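Inositol monophosphatase family protein (Staphylococcus aureus, PDB 5I3S) probably hydrolyses phosphate monoesters such as inositol monophosphate, as a member of the inositol monophosphatase family of sugar phosphatases. Local coordinates at residues Q8-E13 and E46-D51; I16-L21 and E96-S101; N35-N40 and L89-Q94; L186-V191 and E197-P202. All blocks are in the same frame, centred on the assembly; numbering follows the deposited sequence.

Contacts 2 and 4 are buried, whereas contacts 1 and 3 are only partly buried; contact 4 alone lies near the centre of the chain. Helix 2-24 serves contacts 1 and 2, helix 37-56 serves contacts 1 and 3, and these three apolar contacts contain no hydrogen bond across their segments. They also interlock: Ile49 CD1 of contact 1 lies 4.0 Å from Ile100 CG2 of contact 2, while Phe91 of contact 3 packs on Phe98 of contact 2. Contact 4 belongs to the other sheet and differs in chemistry, since a glutamate and a tyrosine meet beside a phosphate ion. Leu186 CG, 3.9 Å from Ala99 CB, connects it to contact 2.

Contact 1 of 4, residues Q8-E13 and E46-D51; sequences QGLIQE and EDFIFD
The ring of Phe48 receives Leu10 CD1 and Glu13 CG, both arriving obliquely on the side of CE2 and CZ. Leu10 CD1 approaches to 3.6 Å from Phe48 CE2, and the two side chains run past each other in opposite directions. Glu13 uses its aliphatic part: CG is 4.2 Å from Phe48 CZ, the chain crosses the phenyl group at about a right angle, and the carboxylate plane stands 78° from the ring plane. The second branch of Leu10 serves another neighbour, with CD2 4.1 Å from Ile49 CG2. Ile49 has CG2 anti to its backbone N (CG1 at chi1 -66°), which places that methyl for the contact. Underneath, the two helix segments are nearly antiparallel, with axes at 159° and 10.5 Å apart at closest approach. Leu10 CA and Ile49 CA mark the register at 7.2 Å. The pair joins helices 2-24 and 37-56 in the helical layer over the seven-stranded sheet: Ile11 turns to Ile100 and Ile102 of strand 99-106, Ile49 also reaches Ile100, and Phe48 packs further along helix 2-24 on Ala14 and Arg17.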
loop_
_atom_site.group_PDB
_atom_site.type_symbol
_atom_site.label_atom_id
_atom_site.label_comp_id
_atom_site.label_asym_id
_atom_site.label_seq_id
_atom_site.Cartn_x
_atom_site.Cartn_y
_atom_site.Cartn_z
ATOM N N GLN A 8 17.623 -0.802 20.232
ATOM C CA GLN A 8 17.783 -0.019 19.023
ATOM C C GLN A 8 18.874 -0.567 18.113
ATOM O O GLN A 8 18.633 -0.801 16.944
ATOM C CB GLN A 8 18.038 1.430 19.416
ATOM C CG GLN A 8 18.061 2.439 18.307
ATOM C CD GLN A 8 17.630 3.802 18.777
ATOM O OE1 GLN A 8 16.579 3.957 19.387
ATOM N NE2 GLN A 8 18.445 4.799 18.509
ATOM N N GLY A 9 20.044 -0.813 18.650
ATOM C CA GLY A 9 21.162 -1.317 17.866
ATOM C C GLY A 9 20.936 -2.727 17.398
ATOM O O GLY A 9 21.130 -3.049 16.213
ATOM N N LEU A 10 20.477 -3.562 18.326
ATOM C CA LEU A 10 20.076 -4.939 18.024
ATOM C C LEU A 10 19.113 -5.029 16.835
ATOM O O LEU A 10 19.304 -5.828 15.932
ATOM C CB LEU A 10 19.409 -5.563 19.253
ATOM C CG LEU A 10 18.848 -6.975 19.079
ATOM C CD1 LEU A 10 19.966 -7.923 18.668
ATOM C CD2 LEU A 10 18.211 -7.454 20.358
ATOM N N ILE A 11 18.065 -4.222 16.817
ATOM C CA ILE A 11 17.084 -4.373 15.726
ATOM C C ILE A 11 17.711 -3.962 14.376
ATOM O O ILE A 11 17.499 -4.633 13.368
ATOM C CB ILE A 11 15.740 -3.684 16.050
ATOM C CG1 ILE A 11 14.633 -4.197 15.138
ATOM C CG2 ILE A 11 15.859 -2.172 16.033
ATOM C CD1 ILE A 11 13.263 -3.642 15.504
ATOM N N GLN A 12 18.505 -2.890 14.394
ATOM C CA GLN A 12 19.220 -2.400 13.215
ATOM C C GLN A 12 20.241 -3.417 12.704
ATOM O O GLN A 12 20.301 -3.723 11.522
ATOM C CB GLN A 12 19.881 -1.065 13.513
ATOM C CG GLN A 12 18.885 0.061 13.548
ATOM C CD GLN A 12 19.464 1.358 14.114
ATOM O OE1 GLN A 12 19.653 1.504 15.337
ATOM N NE2 GLN A 12 19.720 2.313 13.240
ATOM N N GLU A 13 20.974 -4.000 13.622
ATOM C CA GLU A 13 21.955 -4.997 13.288
ATOM C C GLU A 13 21.291 -6.279 12.728
ATOM O O GLU A 13 21.765 -6.852 11.728
ATOM C CB GLU A 13 22.840 -5.217 14.541
ATOM C CG GLU A 13 24.106 -6.051 14.356
ATOM C CD GLU A 13 24.903 -5.679 13.138
ATOM O OE1 GLU A 13 25.213 -4.482 12.968
ATOM O OE2 GLU A 13 25.188 -6.602 12.338
ATOM N N GLU A 46 15.119 -14.475 14.330
ATOM C CA GLU A 46 14.641 -14.622 15.742
ATOM C C GLU A 46 15.712 -15.241 16.655
ATOM O O GLU A 46 15.878 -14.809 17.812
ATOM C CB GLU A 46 13.310 -15.397 15.885
ATOM C CG GLU A 46 12.825 -15.418 17.347
ATOM C CD GLU A 46 11.316 -15.492 17.521
ATOM O OE1 GLU A 46 10.566 -15.018 16.646
ATOM O OE2 GLU A 46 10.873 -16.018 18.561
ATOM N N ASP A 47 16.433 -16.229 16.148
ATOM C CA ASP A 47 17.537 -16.857 16.923
ATOM C C ASP A 47 18.645 -15.862 17.254
ATOM O O ASP A 47 19.166 -15.892 18.368
ATOM C CB ASP A 47 18.116 -18.068 16.182
ATOM C CG ASP A 47 17.185 -19.249 16.198
ATOM O OD1 ASP A 47 16.348 -19.295 17.129
ATOM O OD2 ASP A 47 17.289 -20.128 15.314
ATOM N N PHE A 48 18.978 -14.973 16.311
ATOM C CA PHE A 48 19.937 -13.892 16.583
ATOM C C PHE A 48 19.390 -12.976 17.655
ATOM O O PHE A 48 20.095 -12.669 18.596
ATOM C CB PHE A 48 20.252 -13.060 15.314
ATOM C CG PHE A 48 21.058 -11.813 15.595
ATOM C CD1 PHE A 48 22.390 -11.896 16.032
ATOM C CD2 PHE A 48 20.502 -10.548 15.443
ATOM C CE1 PHE A 48 23.141 -10.737 16.291
ATOM C CE2 PHE A 48 21.255 -9.397 15.686
ATOM C CZ PHE A 48 22.568 -9.496 16.131
ATOM N N ILE A 49 18.134 -12.543 17.502
ATOM C CA ILE A 49 17.509 -11.602 18.473
ATOM C C ILE A 49 17.345 -12.229 19.865
ATOM O O ILE A 49 17.713 -11.620 20.867
ATOM C CB ILE A 49 16.182 -11.026 17.950
ATOM C CG1 ILE A 49 16.454 -10.126 16.726
ATOM C CG2 ILE A 49 15.458 -10.229 19.025
ATOM C CD1 ILE A 49 15.221 -9.840 15.876
ATOM N N PHE A 50 16.822 -13.450 19.907
ATOM C CA PHE A 50 16.762 -14.225 21.140
ATOM C C PHE A 50 18.145 -14.348 21.844
ATOM O O PHE A 50 18.300 -14.015 23.027
ATOM C CB PHE A 50 16.180 -15.606 20.799
ATOM C CG PHE A 50 16.155 -16.562 21.951
ATOM C CD1 PHE A 50 15.370 -16.294 23.074
ATOM C CD2 PHE A 50 16.900 -17.753 21.906
ATOM C CE1 PHE A 50 15.338 -17.180 24.146
ATOM C CE2 PHE A 50 16.864 -18.646 22.968
ATOM C CZ PHE A 50 16.078 -18.356 24.092
ATOM N N ASP A 51 19.156 -14.779 21.101
ATOM C CA ASP A 51 20.461 -15.100 21.708
ATOM C C ASP A 51 21.197 -13.909 22.208
ATOM O O ASP A 51 21.890 -13.994 23.195
ATOM C CB ASP A 51 21.380 -15.843 20.741
ATOM C CG ASP A 51 20.891 -17.210 20.424
ATOM O OD1 ASP A 51 20.121 -17.790 21.230
ATOM O OD2 ASP A 51 21.270 -17.701 19.336
#

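Contact 2 of 4, residues I16-L21 and E96-S101; sequences IRIKQL and ENFAIS
Helix-on-sheet packing brings Ile18 of helix 2-24 against Phe98 and Ile100, which lie at the entry to strand 99-106 of the large mixed sheet. Ile18 divides its two branches between these partners. With CG1 anti to the carbonyl carbon (chi1 -72°), the longer branch extends to Ile100, and the two side chains meet tip to tip: Ile18 CD1 is 3.9 Å from Ile100 CD1. The same methyl lies just as near Ile100 CG1, so it rests against the end of that branch. The shorter branch goes the other way, placing Ile18 CG2 4.0 Å from Phe98 CE1. This approach to the ring is oblique, and the two side chains pass each other in opposite directions. Phe98 CG sits between the backbone N and the carbonyl carbon (chi1 59°), which directs the ring toward the helix.

In the layered alpha/beta sandwich of this superfamily, helix 2-24 belongs to an outer helical layer. The strand beneath it pairs through backbone hydrogen bonds of Ala99 with Asp86 and of Ser101 with Asp83, two residues of the family's DPIDGT signature, whose aspartates bind metal in relatives. Side chains alone bridge the gap, as Ile18 CA and Ile100 CA are still 9.7 Å apart and the two segments bury 123 Å² in all. Phe98 also touches Met22 of helix 2-24 and meets the Phe91 ring, whose plane is turned about 60° from its own. Glu96 OE1, before the strand begins, accepts a hydrogen bond from Asn195 ND2 of the second subunit.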
loop_
_atom_site.group_PDB
_atom_site.type_symbol
_atom_site.label_atom_id
_atom_site.label_comp_id
_atom_site.label_asym_id
_atom_site.label_seq_id
_atom_site.Cartn_x
_atom_site.Cartn_y
_atom_site.Cartn_z
ATOM N N ILE A 16 20.536 -5.642 9.081
ATOM C CA ILE A 16 21.713 -5.916 8.257
ATOM C C ILE A 16 21.887 -7.403 7.939
ATOM O O ILE A 16 22.208 -7.767 6.812
ATOM C CB ILE A 16 22.976 -5.275 8.868
ATOM C CG1 ILE A 16 22.877 -3.763 8.669
ATOM C CG2 ILE A 16 24.261 -5.806 8.243
ATOM C CD1 ILE A 16 23.984 -2.952 9.288
ATOM N N ARG A 17 21.647 -8.254 8.923
ATOM C CA ARG A 17 21.689 -9.698 8.682
ATOM C C ARG A 17 20.571 -10.227 7.801
ATOM O O ARG A 17 20.807 -11.202 7.087
ATOM C CB ARG A 17 21.729 -10.462 9.988
ATOM C CG ARG A 17 23.011 -10.172 10.734
ATOM C CD ARG A 17 22.908 -10.598 12.184
ATOM N NE ARG A 17 22.947 -12.057 12.345
ATOM C CZ ARG A 17 23.901 -12.752 12.984
ATOM N NH1 ARG A 17 24.957 -12.163 13.551
ATOM N NH2 ARG A 17 23.797 -14.068 13.052
ATOM N N ILE A 18 19.381 -9.608 7.849
ATOM C CA ILE A 18 18.328 -9.939 6.876
ATOM C C ILE A 18 18.764 -9.632 5.425
ATOM O O ILE A 18 18.647 -10.495 4.571
ATOM C CB ILE A 18 16.947 -9.268 7.173
ATOM C CG1 ILE A 18 16.319 -9.929 8.386
ATOM C CG2 ILE A 18 15.995 -9.394 5.985
ATOM C CD1 ILE A 18 14.930 -9.443 8.736
ATOM N N LYS A 19 19.300 -8.438 5.175
ATOM C CA LYS A 19 19.795 -8.090 3.805
ATOM C C LYS A 19 20.953 -9.006 3.328
ATOM O O LYS A 19 21.012 -9.379 2.167
ATOM C CB LYS A 19 20.184 -6.601 3.678
ATOM C CG LYS A 19 19.132 -5.647 4.241
ATOM C CD LYS A 19 18.884 -4.380 3.426
ATOM C CE LYS A 19 20.096 -3.464 3.294
ATOM N NZ LYS A 19 20.900 -3.307 4.537
ATOM N N GLN A 20 21.850 -9.375 4.230
ATOM C CA GLN A 20 22.905 -10.343 3.916
ATOM C C GLN A 20 22.361 -11.705 3.486
ATOM O O GLN A 20 22.872 -12.282 2.515
ATOM C CB GLN A 20 23.856 -10.540 5.104
ATOM C CG GLN A 20 24.903 -9.459 5.186
ATOM C CD GLN A 20 25.635 -9.431 6.516
ATOM O OE1 GLN A 20 25.537 -10.346 7.343
ATOM N NE2 GLN A 20 26.368 -8.365 6.730
ATOM N N LEU A 21 21.351 -12.207 4.203
ATOM C CA LEU A 21 20.729 -13.463 3.823
ATOM C C LEU A 21 20.027 -13.370 2.463
ATOM O O LEU A 21 20.151 -14.293 1.635
ATOM C CB LEU A 21 19.837 -14.035 4.939
ATOM C CG LEU A 21 20.661 -14.586 6.130
ATOM C CD1 LEU A 21 19.832 -14.782 7.387
ATOM C CD2 LEU A 21 21.377 -15.893 5.809
ATOM N N GLU A 96 10.559 -6.274 0.025
ATOM C CA GLU A 96 10.520 -5.024 0.757
ATOM C C GLU A 96 9.116 -4.883 1.331
ATOM O O GLU A 96 8.290 -5.782 1.151
ATOM C CB GLU A 96 10.879 -3.792 -0.133
ATOM C CG GLU A 96 9.893 -3.511 -1.250
ATOM C CD GLU A 96 10.223 -2.301 -2.135
ATOM O OE1 GLU A 96 9.372 -2.002 -3.012
ATOM O OE2 GLU A 96 11.286 -1.669 -1.983
ATOM N N ASN A 97 8.881 -3.786 2.059
ATOM C CA ASN A 97 7.627 -3.518 2.753
ATOM C C ASN A 97 7.306 -4.489 3.854
ATOM O O ASN A 97 6.139 -4.861 4.046
ATOM C CB ASN A 97 6.465 -3.375 1.728
ATOM C CG ASN A 97 6.775 -2.306 0.704
ATOM O OD1 ASN A 97 7.347 -1.259 1.040
ATOM N ND2 ASN A 97 6.458 -2.567 -0.520
ATOM N N PHE A 98 8.358 -4.853 4.604
ATOM C CA PHE A 98 8.240 -5.735 5.743
ATOM C C PHE A 98 9.095 -5.191 6.859
ATOM O O PHE A 98 10.108 -4.559 6.607
ATOM C CB PHE A 98 8.725 -7.150 5.417
ATOM C CG PHE A 98 10.164 -7.216 4.953
ATOM C CD1 PHE A 98 11.219 -7.309 5.875
ATOM C CD2 PHE A 98 10.456 -7.192 3.620
ATOM C CE1 PHE A 98 12.542 -7.377 5.458
ATOM C CE2 PHE A 98 11.777 -7.266 3.182
ATOM C CZ PHE A 98 12.820 -7.353 4.097
ATOM N N ALA A 99 8.700 -5.452 8.094
ATOM C CA ALA A 99 9.423 -4.879 9.236
ATOM C C ALA A 99 9.839 -5.936 10.263
ATOM O O ALA A 99 9.183 -6.938 10.387
ATOM C CB ALA A 99 8.573 -3.807 9.906
ATOM N N ILE A 100 10.927 -5.698 10.974
ATOM C CA ILE A 100 11.109 -6.354 12.256
ATOM C C ILE A 100 10.434 -5.434 13.292
ATOM O O ILE A 100 10.528 -4.193 13.176
ATOM C CB ILE A 100 12.580 -6.529 12.653
ATOM C CG1 ILE A 100 13.427 -7.109 11.522
ATOM C CG2 ILE A 100 12.679 -7.398 13.914
ATOM C CD1 ILE A 100 14.917 -6.853 11.686
ATOM N N SER A 101 9.722 -6.048 14.244
ATOM C CA SER A 101 8.983 -5.352 15.289
ATOM C C SER A 101 9.335 -5.879 16.679
ATOM O O SER A 101 9.264 -7.058 16.924
ATOM C CB SER A 101 7.476 -5.561 15.089
ATOM O OG SER A 101 6.683 -4.811 16.024
#

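Contact 3 of 4, residues N35-N40 and L89-Q94; sequences NDLVTN and LNFVHQ
Val38 meets both Phe91 and Val92 and is turned differently against each. Toward Phe91 it slides past in the opposite direction, with CG2 3.6 Å from Phe91 CD2 in an oblique approach to the ring; Val38 CB follows at 3.8 Å from Phe91 CD2. Toward Val92 the two side chains cross at about a right angle, and Val38 CG1 meets Val92 CG2 at 3.5 Å, tighter than usual van der Waals contact. One torsion explains this division: at chi1 70°, Val38 CG1 takes the place between backbone N and carbonyl carbon, while CG2 points anti to that N. The contact joins the N-terminal part of helix 37-56 to the short helix 88-94, which starts at the end of the family's DPIDGT signature. Leu37 adds a looser touch, its CD2 4.2 Å from Phe91 CE2 and again oblique to the ring. Phe91 CG is anti to the backbone N (chi1 179°), which carries the ring out toward helix 37-56. Other residues of the short helix serve the dimer: His93 ND1 is hydrogen-bonded to Glu197 OE2 of the second subunit, and Asn90 OD1 to Arg179 NH2 of that same subunit.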
loop_
_atom_site.group_PDB
_atom_site.type_symbol
_atom_site.label_atom_id
_atom_site.label_comp_id
_atom_site.label_asym_id
_atom_site.label_seq_id
_atom_site.Cartn_x
_atom_site.Cartn_y
_atom_site.Cartn_z
ATOM N N ASN A 35 8.973 -19.977 -1.469
ATOM C CA ASN A 35 8.569 -19.679 -0.083
ATOM C C ASN A 35 9.439 -20.353 1.029
ATOM O O ASN A 35 8.985 -20.436 2.173
ATOM C CB ASN A 35 7.065 -19.993 0.115
ATOM N N ASP A 36 10.678 -20.788 0.708
ATOM C CA ASP A 36 11.640 -21.388 1.699
ATOM C C ASP A 36 12.686 -20.401 2.302
ATOM O O ASP A 36 13.158 -20.606 3.425
ATOM C CB ASP A 36 12.405 -22.590 1.084
ATOM C CG ASP A 36 11.638 -23.917 1.166
ATOM O OD1 ASP A 36 12.269 -24.957 0.903
ATOM O OD2 ASP A 36 10.435 -23.944 1.505
ATOM N N LEU A 37 13.057 -19.353 1.560
ATOM C CA LEU A 37 13.958 -18.323 2.084
ATOM C C LEU A 37 13.383 -17.566 3.301
ATOM O O LEU A 37 14.109 -17.281 4.277
ATOM C CB LEU A 37 14.326 -17.329 0.983
ATOM C CG LEU A 37 15.258 -16.181 1.378
ATOM C CD1 LEU A 37 16.666 -16.640 1.827
ATOM C CD2 LEU A 37 15.337 -15.229 0.196
ATOM N N VAL A 38 12.084 -17.283 3.262
ATOM C CA VAL A 38 11.436 -16.504 4.318
ATOM C C VAL A 38 11.353 -17.235 5.660
ATOM O O VAL A 38 11.641 -16.629 6.702
ATOM C CB VAL A 38 10.064 -15.936 3.864
ATOM C CG1 VAL A 38 8.985 -17.028 3.703
ATOM C CG2 VAL A 38 9.612 -14.832 4.811
ATOM N N THR A 39 10.976 -18.522 5.635
ATOM C CA THR A 39 11.077 -19.398 6.803
ATOM C C THR A 39 12.498 -19.378 7.346
ATOM O O THR A 39 12.688 -19.163 8.539
ATOM C CB THR A 39 10.726 -20.860 6.479
ATOM O OG1 THR A 39 9.643 -20.883 5.554
ATOM C CG2 THR A 39 10.320 -21.617 7.750
ATOM N N ASN A 40 13.486 -19.546 6.459
ATOM C CA ASN A 40 14.886 -19.604 6.888
ATOM C C ASN A 40 15.368 -18.286 7.493
ATOM O O ASN A 40 15.957 -18.305 8.588
ATOM C CB ASN A 40 15.817 -20.097 5.767
ATOM C CG ASN A 40 15.876 -21.629 5.671
ATOM O OD1 ASN A 40 14.955 -22.341 6.097
ATOM N ND2 ASN A 40 16.970 -22.141 5.094
ATOM N N LEU A 89 4.497 -12.194 3.358
ATOM C CA LEU A 89 4.146 -12.149 1.966
ATOM C C LEU A 89 4.768 -10.979 1.226
ATOM O O LEU A 89 5.185 -11.142 0.067
ATOM C CB LEU A 89 2.625 -12.113 1.733
ATOM C CG LEU A 89 1.837 -13.415 1.880
ATOM C CD1 LEU A 89 0.346 -13.193 1.613
ATOM C CD2 LEU A 89 2.417 -14.503 0.979
ATOM N N ASN A 90 4.801 -9.788 1.834
ATOM C CA ASN A 90 5.557 -8.670 1.218
ATOM C C ASN A 90 7.031 -9.100 0.951
ATOM O O ASN A 90 7.531 -8.957 -0.140
ATOM C CB ASN A 90 5.441 -7.358 2.043
ATOM C CG ASN A 90 4.038 -6.719 1.955
ATOM O OD1 ASN A 90 3.182 -7.149 1.191
ATOM N ND2 ASN A 90 3.817 -5.693 2.738
ATOM N N PHE A 91 7.692 -9.644 1.958
ATOM C CA PHE A 91 9.000 -10.181 1.804
ATOM C C PHE A 91 9.090 -11.199 0.637
ATOM O O PHE A 91 9.978 -11.077 -0.228
ATOM C CB PHE A 91 9.451 -10.805 3.125
ATOM C CG PHE A 91 10.817 -11.424 3.081
ATOM C CD1 PHE A 91 11.859 -10.841 3.762
ATOM C CD2 PHE A 91 11.053 -12.617 2.364
ATOM C CE1 PHE A 91 13.120 -11.422 3.752
ATOM C CE2 PHE A 91 12.309 -13.205 2.348
ATOM C CZ PHE A 91 13.344 -12.608 3.052
ATOM N N VAL A 92 8.206 -12.193 0.609
ATOM C CA VAL A 92 8.301 -13.212 -0.441
ATOM C C VAL A 92 8.083 -12.599 -1.820
ATOM O O VAL A 92 8.904 -12.830 -2.708
ATOM C CB VAL A 92 7.331 -14.391 -0.201
ATOM C CG1 VAL A 92 7.220 -15.331 -1.417
ATOM C CG2 VAL A 92 7.798 -15.176 1.010
ATOM N N HIS A 93 7.030 -11.796 -1.989
ATOM C CA HIS A 93 6.671 -11.270 -3.320
ATOM C C HIS A 93 7.290 -9.972 -3.822
ATOM O O HIS A 93 7.383 -9.774 -5.042
ATOM C CB HIS A 93 5.153 -11.126 -3.429
ATOM C CG HIS A 93 4.471 -12.440 -3.553
ATOM N ND1 HIS A 93 4.076 -12.944 -4.768
ATOM C CD2 HIS A 93 4.199 -13.392 -2.635
ATOM C CE1 HIS A 93 3.529 -14.127 -4.584
ATOM N NE2 HIS A 93 3.602 -14.428 -3.298
ATOM N N GLN A 94 7.621 -9.074 -2.901
ATOM C CA GLN A 94 8.083 -7.724 -3.230
ATOM C C GLN A 94 9.529 -7.438 -2.801
ATOM O O GLN A 94 10.078 -6.410 -3.204
ATOM C CB GLN A 94 7.148 -6.717 -2.541
ATOM C CG GLN A 94 5.651 -6.961 -2.706
ATOM C CD GLN A 94 4.815 -5.836 -2.087
ATOM O OE1 GLN A 94 5.137 -5.337 -0.987
ATOM N NE2 GLN A 94 3.740 -5.438 -2.763
#

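Contact 4 of 4, residues L186-V191 and E197-P202; sequences LEIVSV and EAYMTP. With PO4 (phosphate ion), chain E.
A phosphate pocket is formed where Glu187 of helix 184-193 meets Tyr199 of strand 198-201; the ion probably comes from the crystallisation liquor. Glu187 CB sits over one face of the Tyr199 ring in a CH-pi contact, 3.7 Å from the centroid of that ring and only 8° off its normal. CG is anti to the carbonyl carbon (chi1 -76°), and from there the extended chain carries the carboxylate past the ring to the ion. Glu187 OE1 lies 2.5 Å from phosphate O1, and Glu187 OE2 lies 2.7 Å from phosphate O3. OE2 also accepts a hydrogen bond from Tyr181 N, which helps to position the carboxylate. Phosphate O4 lies at the ring edge, in its plane, and Tyr199 OH donates a 2.6 Å hydrogen bond to it. Away from the ion the contact is apolar: Ile188 CG1 is 4.0 Å from Tyr199 CD2, approaching obliquely, and Val191 CG2 is 3.9 Å from Tyr199 CB. The axes of segments 186-191 and 198-201 run nearly antiparallel, at 152° with a closest approach of 7.8 Å, as the chain returns through a short turn. Leu186 and Val189 touch Val115 of the large sheet, whereas Val191 and Tyr199 touch Val241 of the smaller one. This helix, lying between the two sheets, belongs to the central helical layer of the alpha-beta-alpha-beta-alpha sandwich typical of FIG-superfamily phosphatases.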
loop_
_atom_site.group_PDB
_atom_site.type_symbol
_atom_site.label_atom_id
_atom_site.label_comp_id
_atom_site.label_asym_id
_atom_site.label_seq_id
_atom_site.Cartn_x
_atom_site.Cartn_y
_atom_site.Cartn_z
ATOM N N LEU A 186 3.802 -1.935 10.151
ATOM C CA LEU A 186 3.931 -0.730 9.296
ATOM C C LEU A 186 2.604 0.016 9.083
ATOM O O LEU A 186 2.592 1.226 8.943
ATOM C CB LEU A 186 4.623 -1.045 7.964
ATOM C CG LEU A 186 6.116 -1.348 8.177
ATOM C CD1 LEU A 186 6.716 -2.049 6.942
ATOM C CD2 LEU A 186 6.893 -0.089 8.558
ATOM N N GLU A 187 1.482 -0.691 9.076
ATOM C CA GLU A 187 0.166 -0.003 9.001
ATOM C C GLU A 187 -0.173 0.796 10.276
ATOM O O GLU A 187 -0.753 1.871 10.209
ATOM C CB GLU A 187 -0.951 -0.980 8.607
ATOM C CG GLU A 187 -0.903 -1.304 7.111
ATOM C CD GLU A 187 -1.411 -2.681 6.755
ATOM O OE1 GLU A 187 -1.101 -3.692 7.455
ATOM O OE2 GLU A 187 -2.119 -2.763 5.760
ATOM N N ILE A 188 0.188 0.255 11.428
ATOM C CA ILE A 188 -0.016 0.926 12.714
ATOM C C ILE A 188 0.936 2.142 12.766
ATOM O O ILE A 188 0.545 3.210 13.153
ATOM C CB ILE A 188 0.249 -0.078 13.866
ATOM C CG1 ILE A 188 -0.819 -1.160 13.908
ATOM C CG2 ILE A 188 0.377 0.605 15.237
ATOM C CD1 ILE A 188 -0.456 -2.308 14.853
ATOM N N VAL A 189 2.181 1.988 12.347
ATOM C CA VAL A 189 3.052 3.165 12.156
ATOM C C VAL A 189 2.505 4.190 11.130
ATOM O O VAL A 189 2.646 5.389 11.368
ATOM C CB VAL A 189 4.472 2.745 11.767
ATOM C CG1 VAL A 189 5.287 3.910 11.219
ATOM C CG2 VAL A 189 5.147 2.131 12.965
ATOM N N SER A 190 1.892 3.755 10.015
ATOM C CA SER A 190 1.223 4.698 9.114
ATOM C C SER A 190 0.157 5.505 9.822
ATOM O O SER A 190 -0.084 6.667 9.472
ATOM C CB SER A 190 0.560 3.994 7.952
ATOM O OG SER A 190 1.500 3.320 7.169
ATOM N N VAL A 191 -0.509 4.927 10.822
ATOM C CA VAL A 191 -1.398 5.768 11.649
ATOM C C VAL A 191 -0.576 6.755 12.498
ATOM O O VAL A 191 -0.885 7.941 12.556
ATOM C CB VAL A 191 -2.417 4.936 12.451
ATOM C CG1 VAL A 191 -3.442 5.830 13.163
ATOM C CG2 VAL A 191 -3.200 4.023 11.508
ATOM N N GLU A 197 -5.492 7.520 8.605
ATOM C CA GLU A 197 -6.208 8.021 9.754
ATOM C C GLU A 197 -6.683 6.890 10.588
ATOM O O GLU A 197 -6.803 7.056 11.794
ATOM C CB GLU A 197 -7.396 8.934 9.381
ATOM C CG GLU A 197 -7.020 10.369 8.984
ATOM C CD GLU A 197 -6.552 10.558 7.551
ATOM O OE1 GLU A 197 -6.590 9.636 6.706
ATOM O OE2 GLU A 197 -6.173 11.692 7.234
ATOM N N ALA A 198 -6.934 5.733 9.988
ATOM C CA ALA A 198 -7.164 4.535 10.775
ATOM C C ALA A 198 -6.814 3.249 10.029
ATOM O O ALA A 198 -6.722 3.228 8.806
ATOM C CB ALA A 198 -8.608 4.477 11.220
ATOM N N TYR A 199 -6.668 2.183 10.813
ATOM C CA TYR A 199 -6.355 0.858 10.364
ATOM C C TYR A 199 -7.167 -0.144 11.230
ATOM O O TYR A 199 -7.340 0.040 12.441
ATOM C CB TYR A 199 -4.853 0.598 10.526
ATOM C CG TYR A 199 -4.471 -0.841 10.322
ATOM C CD1 TYR A 199 -4.680 -1.462 9.083
ATOM C CD2 TYR A 199 -3.901 -1.594 11.346
ATOM C CE1 TYR A 199 -4.343 -2.788 8.866
ATOM C CE2 TYR A 199 -3.569 -2.938 11.162
ATOM C CZ TYR A 199 -3.768 -3.528 9.898
ATOM O OH TYR A 199 -3.499 -4.878 9.686
ATOM N N MET A 200 -7.598 -1.247 10.614
ATOM C CA MET A 200 -8.335 -2.243 11.329
ATOM C C MET A 200 -8.113 -3.628 10.698
ATOM O O MET A 200 -7.795 -3.779 9.470
ATOM C CB MET A 200 -9.840 -1.845 11.397
ATOM C CG MET A 200 -10.508 -1.746 10.026
ATOM S SD MET A 200 -11.815 -0.514 9.858
ATOM C CE MET A 200 -10.848 0.974 9.830
ATOM N N THR A 201 -8.257 -4.638 11.554
ATOM C CA THR A 201 -8.223 -6.031 11.138
ATOM C C THR A 201 -8.896 -6.829 12.240
ATOM O O THR A 201 -8.797 -6.448 13.403
ATOM C CB THR A 201 -6.788 -6.584 10.901
ATOM O OG1 THR A 201 -6.817 -8.017 10.719
ATOM C CG2 THR A 201 -5.833 -6.282 12.083
ATOM N N PRO A 202 -9.549 -7.947 11.883
ATOM C CA PRO A 202 -10.168 -8.819 12.899
ATOM C C PRO A 202 -9.197 -9.645 13.700
ATOM O O PRO A 202 -9.616 -10.207 14.694
ATOM C CB PRO A 202 -11.024 -9.777 12.072
ATOM C CG PRO A 202 -10.430 -9.694 10.657
ATOM C CD PRO A 202 -9.958 -8.302 10.507
HETATM P P PO4 E . -3.221 -6.140 6.190
HETATM O O1 PO4 E . -1.782 -5.925 6.609
HETATM O O2 PO4 E . -3.380 -7.469 5.549
HETATM O O3 PO4 E . -3.550 -5.013 5.223
HETATM O O4 PO4 E . -4.098 -5.993 7.410
#